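Serine--tRNA ligase, cytoplasmic (Candida albicans, PDB 3QO8) catalyses the ATP-dependent attachment of serine to tRNA(Ser), activating serine to Ser-AMP before passing it to the acceptor end of the tRNA. Local coordinates at residues 427-430 with 431-434; 14-17 with 18-21; 260-263 with 264-267. All coordinates share one frame; numbering follows the deposited sequence.

Contact 1: residues 427-430 with 431-434. With SSA (5'-O-(N-(L-seryl)-sulfamoyl)adenosine), chain D.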
loop_
_atom_site.group_PDB
_atom_site.type_symbol
_atom_site.label_atom_id
_atom_site.label_comp_id
_atom_site.label_asym_id
_atom_site.label_seq_id
_atom_site.Cartn_x
_atom_site.Cartn_y
_atom_site.Cartn_z
ATOM N N ILE A 427 3.389 15.761 -23.914
ATOM C CA ILE A 427 2.918 14.456 -23.450
ATOM C C ILE A 427 3.298 13.383 -24.474
ATOM O O ILE A 427 2.967 13.508 -25.656
ATOM C CB ILE A 427 1.379 14.453 -23.246
ATOM C CG1 ILE A 427 0.955 15.522 -22.223
ATOM C CG2 ILE A 427 0.882 13.065 -22.847
ATOM C CD1 ILE A 427 1.476 15.326 -20.815
ATOM N N PRO A 428 4.000 12.326 -24.038
ATOM C CA PRO A 428 4.357 11.277 -25.002
ATOM C C PRO A 428 3.116 10.784 -25.763
ATOM O O PRO A 428 2.086 10.519 -25.155
ATOM C CB PRO A 428 4.928 10.170 -24.116
ATOM C CG PRO A 428 5.543 10.935 -22.942
ATOM C CD PRO A 428 4.617 12.109 -22.712
ATOM N N GLU A 429 3.213 10.661 -27.080
ATOM C CA GLU A 429 2.036 10.327 -27.883
ATOM C C GLU A 429 1.262 9.094 -27.401
ATOM O O GLU A 429 0.047 9.150 -27.301
ATOM C CB GLU A 429 2.385 10.208 -29.369
ATOM C CG GLU A 429 1.191 10.383 -30.302
ATOM C CD GLU A 429 0.300 9.154 -30.367
ATOM O OE1 GLU A 429 0.793 8.037 -30.085
ATOM O OE2 GLU A 429 -0.898 9.305 -30.703
ATOM N N VAL A 430 1.950 7.995 -27.098
ATOM C CA VAL A 430 1.264 6.766 -26.687
ATOM C C VAL A 430 0.489 6.895 -25.379
ATOM O O VAL A 430 -0.383 6.080 -25.120
ATOM C CB VAL A 430 2.222 5.558 -26.542
ATOM C CG1 VAL A 430 2.969 5.309 -27.839
ATOM C CG2 VAL A 430 3.191 5.775 -25.383
ATOM N N LEU A 431 0.799 7.900 -24.558
ATOM C CA LEU A 431 0.118 8.043 -23.266
ATOM C C LEU A 431 -1.128 8.917 -23.364
ATOM O O LEU A 431 -1.981 8.890 -22.482
ATOM C CB LEU A 431 1.065 8.631 -22.204
ATOM C CG LEU A 431 2.275 7.781 -21.817
ATOM C CD1 LEU A 431 3.114 8.481 -20.758
ATOM C CD2 LEU A 431 1.828 6.394 -21.321
ATOM N N ARG A 432 -1.221 9.702 -24.435
ATOM C CA ARG A 432 -2.280 10.707 -24.556
ATOM C C ARG A 432 -3.688 10.162 -24.378
ATOM O O ARG A 432 -4.528 10.797 -23.741
ATOM C CB ARG A 432 -2.157 11.459 -25.889
ATOM C CG ARG A 432 -0.967 12.408 -25.895
ATOM C CD ARG A 432 -0.636 12.966 -27.287
ATOM N NE ARG A 432 0.691 13.579 -27.267
ATOM C CZ ARG A 432 1.255 14.186 -28.306
ATOM N NH1 ARG A 432 0.606 14.258 -29.462
ATOM N NH2 ARG A 432 2.473 14.716 -28.186
ATOM N N LYS A 433 -3.940 8.978 -24.924
ATOM C CA LYS A 433 -5.285 8.427 -24.894
ATOM C C LYS A 433 -5.674 8.009 -23.478
ATOM O O LYS A 433 -6.850 7.786 -23.207
ATOM C CB LYS A 433 -5.428 7.249 -25.863
ATOM C CG LYS A 433 -4.735 5.972 -25.403
ATOM C CD LYS A 433 -4.925 4.833 -26.393
ATOM C CE LYS A 433 -5.656 3.656 -25.758
ATOM N NZ LYS A 433 -7.064 3.975 -25.358
ATOM N N TYR A 434 -4.691 7.918 -22.579
ATOM C CA TYR A 434 -4.952 7.473 -21.204
ATOM C C TYR A 434 -5.195 8.643 -20.253
ATOM O O TYR A 434 -5.432 8.448 -19.065
ATOM C CB TYR A 434 -3.804 6.592 -20.677
ATOM C CG TYR A 434 -3.626 5.308 -21.451
ATOM C CD1 TYR A 434 -4.386 4.181 -21.139
ATOM C CD2 TYR A 434 -2.730 5.224 -22.501
ATOM C CE1 TYR A 434 -4.243 2.999 -21.851
ATOM C CE2 TYR A 434 -2.577 4.043 -23.225
ATOM C CZ TYR A 434 -3.337 2.938 -22.888
ATOM O OH TYR A 434 -3.192 1.768 -23.586
HETATM N N10 SSA D . 9.148 6.249 -35.645
HETATM C CA SSA D . 8.237 7.307 -35.250
HETATM C CB SSA D . 6.907 6.682 -34.837
HETATM O OG SSA D . 6.010 7.695 -34.367
HETATM C C9 SSA D . 8.827 8.079 -34.101
HETATM O O9 SSA D . 8.247 9.048 -33.641
HETATM N N8 SSA D . 9.992 7.642 -33.625
HETATM S S1 SSA D . 10.637 8.269 -32.294
HETATM O O1S SSA D . 11.703 7.415 -31.848
HETATM O O2S SSA D . 11.136 9.590 -32.572
HETATM O "O5'" SSA D . 9.546 8.369 -31.212
HETATM C "C5'" SSA D . 9.180 7.247 -30.412
HETATM C "C4'" SSA D . 7.832 7.548 -29.765
HETATM O "O4'" SSA D . 7.967 8.512 -28.718
HETATM C "C3'" SSA D . 6.856 8.148 -30.763
HETATM O "O3'" SSA D . 5.983 7.146 -31.294
HETATM C "C2'" SSA D . 6.066 9.164 -29.970
HETATM O "O2'" SSA D . 4.863 8.575 -29.483
HETATM C "C1'" SSA D . 6.949 9.514 -28.788
HETATM N N9 SSA D . 7.529 10.851 -29.060
HETATM C C8 SSA D . 8.784 11.127 -29.458
HETATM N N7 SSA D . 8.900 12.469 -29.608
HETATM C C5 SSA D . 7.705 13.026 -29.305
HETATM C C6 SSA D . 7.229 14.330 -29.273
HETATM N N6 SSA D . 8.031 15.379 -29.595
HETATM N N1 SSA D . 5.942 14.544 -28.917
HETATM C C2 SSA D . 5.133 13.527 -28.590
HETATM N N3 SSA D . 5.568 12.261 -28.610
HETATM C C4 SSA D . 6.847 11.992 -28.967
HETATM O O HOH W 1 -2.449 8.095 -27.256
#
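I427 O is gripped by two nitrogens of one side chain: R432 reaches back along the turn and gives it NE at 2.8 Å and NH2 also at 2.8 Å. Both bonds are bent, as they must be when NE and an NH share one acceptor, yet I427 O lies only 11° out of the guanidinium plane. The chain, extended from CG to NE, carries the guanidinium to I427 O, and the paired bonds probably fix its rotation. Its CG passes the methyl CG2 of I427, 3.6 Å away, while E429 CA sits over one face of the guanidinium. The backbone turns tightly beneath: L431 N donates to P428 O, and R432 N to E429 O at 3.2 Å. A water receives a bond from K433 N and donates one to E429 O. The ring of Y434 meets V430 O at its edge, CE2 being 3.5 Å away, and packs against helix 183-200. This turn lines a pocket for the seryl-adenylate analogue SSA: E429 N donates to the adenine N3 at 3.2 Å, and A145 O and E134 N also hydrogen-bond SSA. It is one of two SSA pockets; the other is drawn from residues between 246 and 410.

Contact 2: residues 14-17 with 18-21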
loop_
_atom_site.group_PDB
_atom_site.type_symbol
_atom_site.label_atom_id
_atom_site.label_comp_id
_atom_site.label_asym_id
_atom_site.label_seq_id
_atom_site.Cartn_x
_atom_site.Cartn_y
_atom_site.Cartn_z
ATOM N N ASP A 14 28.028 -31.093 -9.377
ATOM C CA ASP A 14 29.394 -30.602 -9.439
ATOM C C ASP A 14 29.607 -29.460 -8.462
ATOM O O ASP A 14 29.301 -28.313 -8.765
ATOM C CB ASP A 14 29.802 -30.185 -10.857
ATOM C CG ASP A 14 31.289 -29.883 -10.962
ATOM O OD1 ASP A 14 32.008 -30.091 -9.958
ATOM O OD2 ASP A 14 31.745 -29.455 -12.045
ATOM N N PRO A 15 30.141 -29.783 -7.280
ATOM C CA PRO A 15 30.485 -28.780 -6.273
ATOM C C PRO A 15 31.483 -27.760 -6.803
ATOM O O PRO A 15 31.488 -26.631 -6.314
ATOM C CB PRO A 15 31.120 -29.609 -5.148
ATOM C CG PRO A 15 31.461 -30.932 -5.773
ATOM C CD PRO A 15 30.437 -31.153 -6.828
ATOM N N GLU A 16 32.320 -28.144 -7.769
ATOM C CA GLU A 16 33.315 -27.227 -8.319
ATOM C C GLU A 16 32.645 -26.040 -8.999
ATOM O O GLU A 16 33.062 -24.891 -8.831
ATOM C CB GLU A 16 34.236 -27.938 -9.331
ATOM C CG GLU A 16 34.929 -29.205 -8.817
ATOM C CD GLU A 16 35.785 -28.959 -7.586
ATOM O OE1 GLU A 16 36.159 -27.789 -7.342
ATOM O OE2 GLU A 16 36.075 -29.937 -6.859
ATOM N N ILE A 17 31.623 -26.336 -9.793
ATOM C CA ILE A 17 30.828 -25.323 -10.471
ATOM C C ILE A 17 30.242 -24.347 -9.454
ATOM O O ILE A 17 30.201 -23.127 -9.673
ATOM C CB ILE A 17 29.674 -25.988 -11.242
ATOM C CG1 ILE A 17 30.223 -26.792 -12.416
ATOM C CG2 ILE A 17 28.687 -24.957 -11.747
ATOM C CD1 ILE A 17 29.174 -27.634 -13.117
ATOM N N ILE A 18 29.783 -24.887 -8.335
ATOM C CA ILE A 18 29.180 -24.046 -7.304
ATOM C C ILE A 18 30.231 -23.150 -6.649
ATOM O O ILE A 18 29.982 -21.972 -6.414
ATOM C CB ILE A 18 28.424 -24.877 -6.241
ATOM C CG1 ILE A 18 27.335 -25.731 -6.904
ATOM C CG2 ILE A 18 27.798 -23.955 -5.214
ATOM C CD1 ILE A 18 26.568 -26.658 -5.929
ATOM N N LYS A 19 31.418 -23.701 -6.391
ATOM C CA LYS A 19 32.504 -22.916 -5.804
ATOM C C LYS A 19 32.936 -21.786 -6.743
ATOM O O LYS A 19 33.193 -20.664 -6.307
ATOM C CB LYS A 19 33.724 -23.794 -5.497
ATOM C CG LYS A 19 33.552 -24.757 -4.332
ATOM C CD LYS A 19 34.903 -25.056 -3.699
ATOM C CE LYS A 19 34.845 -26.220 -2.722
ATOM N NZ LYS A 19 34.996 -27.531 -3.414
ATOM N N ALA A 20 33.043 -22.098 -8.029
ATOM C CA ALA A 20 33.412 -21.087 -9.016
ATOM C C ALA A 20 32.357 -19.988 -9.011
ATOM O O ALA A 20 32.678 -18.807 -9.093
ATOM C CB ALA A 20 33.536 -21.705 -10.394
ATOM N N SER A 21 31.090 -20.378 -8.893
ATOM C CA SER A 21 30.013 -19.402 -8.914
ATOM C C SER A 21 30.113 -18.512 -7.688
ATOM O O SER A 21 30.019 -17.289 -7.797
ATOM C CB SER A 21 28.642 -20.092 -8.944
ATOM O OG SER A 21 27.600 -19.134 -8.964
#
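K19 N to P15 O and A20 N to E16 O, each 2.9 Å, open the regular bonding of the helix, and S21 N follows with a bond to I17 O. All three are i to i+4 backbone bonds of an alpha helix. The one before them is slack: I18 N reaches D14 O at 3.5 Å and is weak. D14 is the N-cap: its OD1 accepts from E16 N at 2.9 Å, the N-H coming from above the carboxylate plane. The side chains of E16 and K19 run side by side, pointing the same way, one turn apart. Their charged ends approach without pairing, E16 OE1 standing 4.1 Å from K19 NZ, so any attraction is probably modest; NZ also has a long, weak ion pair with D33. Lower down, the K19 chain rests on the backbone, CG lying 3.4 Å from P15 O. I18 keeps CG1 beside its own backbone N (chi1 -58°), which places that carbon 3.7 Å from D14 O. S21 OG bonds V112 N, tying the helix to the chain beyond helix 74-107. P15, I18 and K19 all touch V32 on helix 30-65, and I18 also meets F7 and I111, so the short helix 15-25 packs with one side against the start of the long helix 30-65 and the loops around it.

Contact 3: residues 260-263 with 264-267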
loop_
_atom_site.group_PDB
_atom_site.type_symbol
_atom_site.label_atom_id
_atom_site.label_comp_id
_atom_site.label_asym_id
_atom_site.label_seq_id
_atom_site.Cartn_x
_atom_site.Cartn_y
_atom_site.Cartn_z
ATOM N N PHE A 260 2.889 -28.034 -13.158
ATOM C CA PHE A 260 2.584 -27.929 -14.573
ATOM C C PHE A 260 2.977 -29.251 -15.225
ATOM O O PHE A 260 4.081 -29.403 -15.739
ATOM C CB PHE A 260 3.312 -26.726 -15.191
ATOM C CG PHE A 260 2.858 -25.402 -14.628
ATOM C CD1 PHE A 260 1.731 -24.770 -15.131
ATOM C CD2 PHE A 260 3.540 -24.809 -13.576
ATOM C CE1 PHE A 260 1.306 -23.554 -14.611
ATOM C CE2 PHE A 260 3.119 -23.596 -13.051
ATOM C CZ PHE A 260 2.006 -22.969 -13.570
ATOM N N GLU A 261 2.064 -30.218 -15.165
ATOM C CA GLU A 261 2.393 -31.590 -15.532
ATOM C C GLU A 261 2.348 -31.834 -17.038
ATOM O O GLU A 261 2.842 -32.853 -17.519
ATOM C CB GLU A 261 1.499 -32.584 -14.777
ATOM C CG GLU A 261 0.200 -32.936 -15.481
ATOM C CD GLU A 261 -0.830 -31.827 -15.459
ATOM O OE1 GLU A 261 -0.594 -30.779 -14.819
ATOM O OE2 GLU A 261 -1.892 -32.011 -16.084
ATOM N N SER A 262 1.772 -30.894 -17.782
ATOM C CA SER A 262 1.806 -30.955 -19.243
ATOM C C SER A 262 2.340 -29.632 -19.770
ATOM O O SER A 262 1.594 -28.830 -20.328
ATOM C CB SER A 262 0.417 -31.229 -19.813
ATOM O OG SER A 262 -0.167 -32.352 -19.182
ATOM N N PRO A 263 3.639 -29.404 -19.579
ATOM C CA PRO A 263 4.258 -28.091 -19.796
ATOM C C PRO A 263 4.240 -27.637 -21.256
ATOM O O PRO A 263 4.169 -26.433 -21.504
ATOM C CB PRO A 263 5.696 -28.295 -19.309
ATOM C CG PRO A 263 5.925 -29.781 -19.411
ATOM C CD PRO A 263 4.603 -30.409 -19.099
ATOM N N ALA A 264 4.301 -28.573 -22.201
ATOM C CA ALA A 264 4.318 -28.201 -23.609
ATOM C C ALA A 264 3.088 -27.375 -23.960
ATOM O O ALA A 264 3.166 -26.453 -24.773
ATOM C CB ALA A 264 4.418 -29.435 -24.499
ATOM N N GLU A 265 1.961 -27.699 -23.335
ATOM C CA GLU A 265 0.728 -26.956 -23.566
ATOM C C GLU A 265 0.420 -25.907 -22.491
ATOM O O GLU A 265 -0.226 -24.901 -22.787
ATOM C CB GLU A 265 -0.470 -27.902 -23.746
ATOM C CG GLU A 265 -0.312 -29.276 -23.102
ATOM C CD GLU A 265 0.671 -30.167 -23.852
ATOM O OE1 GLU A 265 1.329 -31.010 -23.204
ATOM O OE2 GLU A 265 0.785 -30.023 -25.089
ATOM N N GLN A 266 0.881 -26.134 -21.259
ATOM C CA GLN A 266 0.529 -25.251 -20.131
ATOM C C GLN A 266 1.459 -24.039 -19.964
ATOM O O GLN A 266 1.053 -23.002 -19.444
ATOM C CB GLN A 266 0.511 -26.038 -18.825
ATOM C CG GLN A 266 -0.536 -27.143 -18.759
ATOM C CD GLN A 266 -0.301 -28.051 -17.576
ATOM O OE1 GLN A 266 0.843 -28.309 -17.205
ATOM N NE2 GLN A 266 -1.378 -28.530 -16.965
ATOM N N LEU A 267 2.709 -24.188 -20.381
ATOM C CA LEU A 267 3.698 -23.122 -20.251
ATOM C C LEU A 267 4.078 -22.633 -21.642
ATOM O O LEU A 267 3.919 -23.365 -22.617
ATOM C CB LEU A 267 4.939 -23.651 -19.522
ATOM C CG LEU A 267 4.725 -24.153 -18.091
ATOM C CD1 LEU A 267 5.989 -24.823 -17.555
ATOM C CD2 LEU A 267 4.308 -22.979 -17.206
#
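Q266 folds its amide back over the chain that leads into its own helix, and S262 N donates to its OE1 at 2.8 Å. The short helix 263-266 of the class II core domain thus has a side chain from its last turn bonded to the backbone ahead of its first. The S262 N-H comes in well above the plane of the Q266 amide, 59° out of it. The other end of the amide is held too: NE2 donates to E261 OE1 at 3.2 Å in a nearly straight bond. E261 OE1 lies close to the amide plane, whereas NE2 meets the carboxylate from above, the two planes being steeply inclined to each other. Bonds at both ends should fix the amide's rotation and settle which end is oxygen.

The next shell is the backbone that brings Q266 back. S262 is at the N-cap position, though its side chain makes no capping bond; its carbonyl starts the helix's backbone bonding, with S262 O accepting from both E265 N and Q266 N. The latter bond, 2.9 Å, lies in the carbonyl plane. L267 N then bonds P263 O as the chain leaves the helix. From Q266 CB the side chain sets off beside its own backbone N (chi1 -63°) and runs extended beyond CG, so it passes along S262 O before its amide reaches S262 N.

Beneath lies an apolar layer. P263 CB touches L267 CD1, and both residues rest on C385 of strand 384-385, while V398 contacts F260 and L267. H255 meets the F260 ring edge-to-face. Q266 CB lies at the edge of that ring, and L267 makes a CH-pi contact over one face, its CD2 3.8 Å from the ring centroid and 14° off the normal.

From the N terminus the chain first meets contact 2, at the start of helix 15-25 in the N-terminal tRNA-binding domain, which packs against helix 30-65. Contact 3 follows in the catalytic core, where the chain leaves strand 259-260, forms helix 263-266 and continues into strand 269-278. Contact 1 comes last, a turn in the loop between strands 424-426 and 441-443. All three are local turns in series; none nests within or crosses another, and none touches another. Contacts 1 and 2 lie on opposite sides of the chain's centre, their own centres about 50 Å apart, and among the three contact 1 alone meets bound SSA.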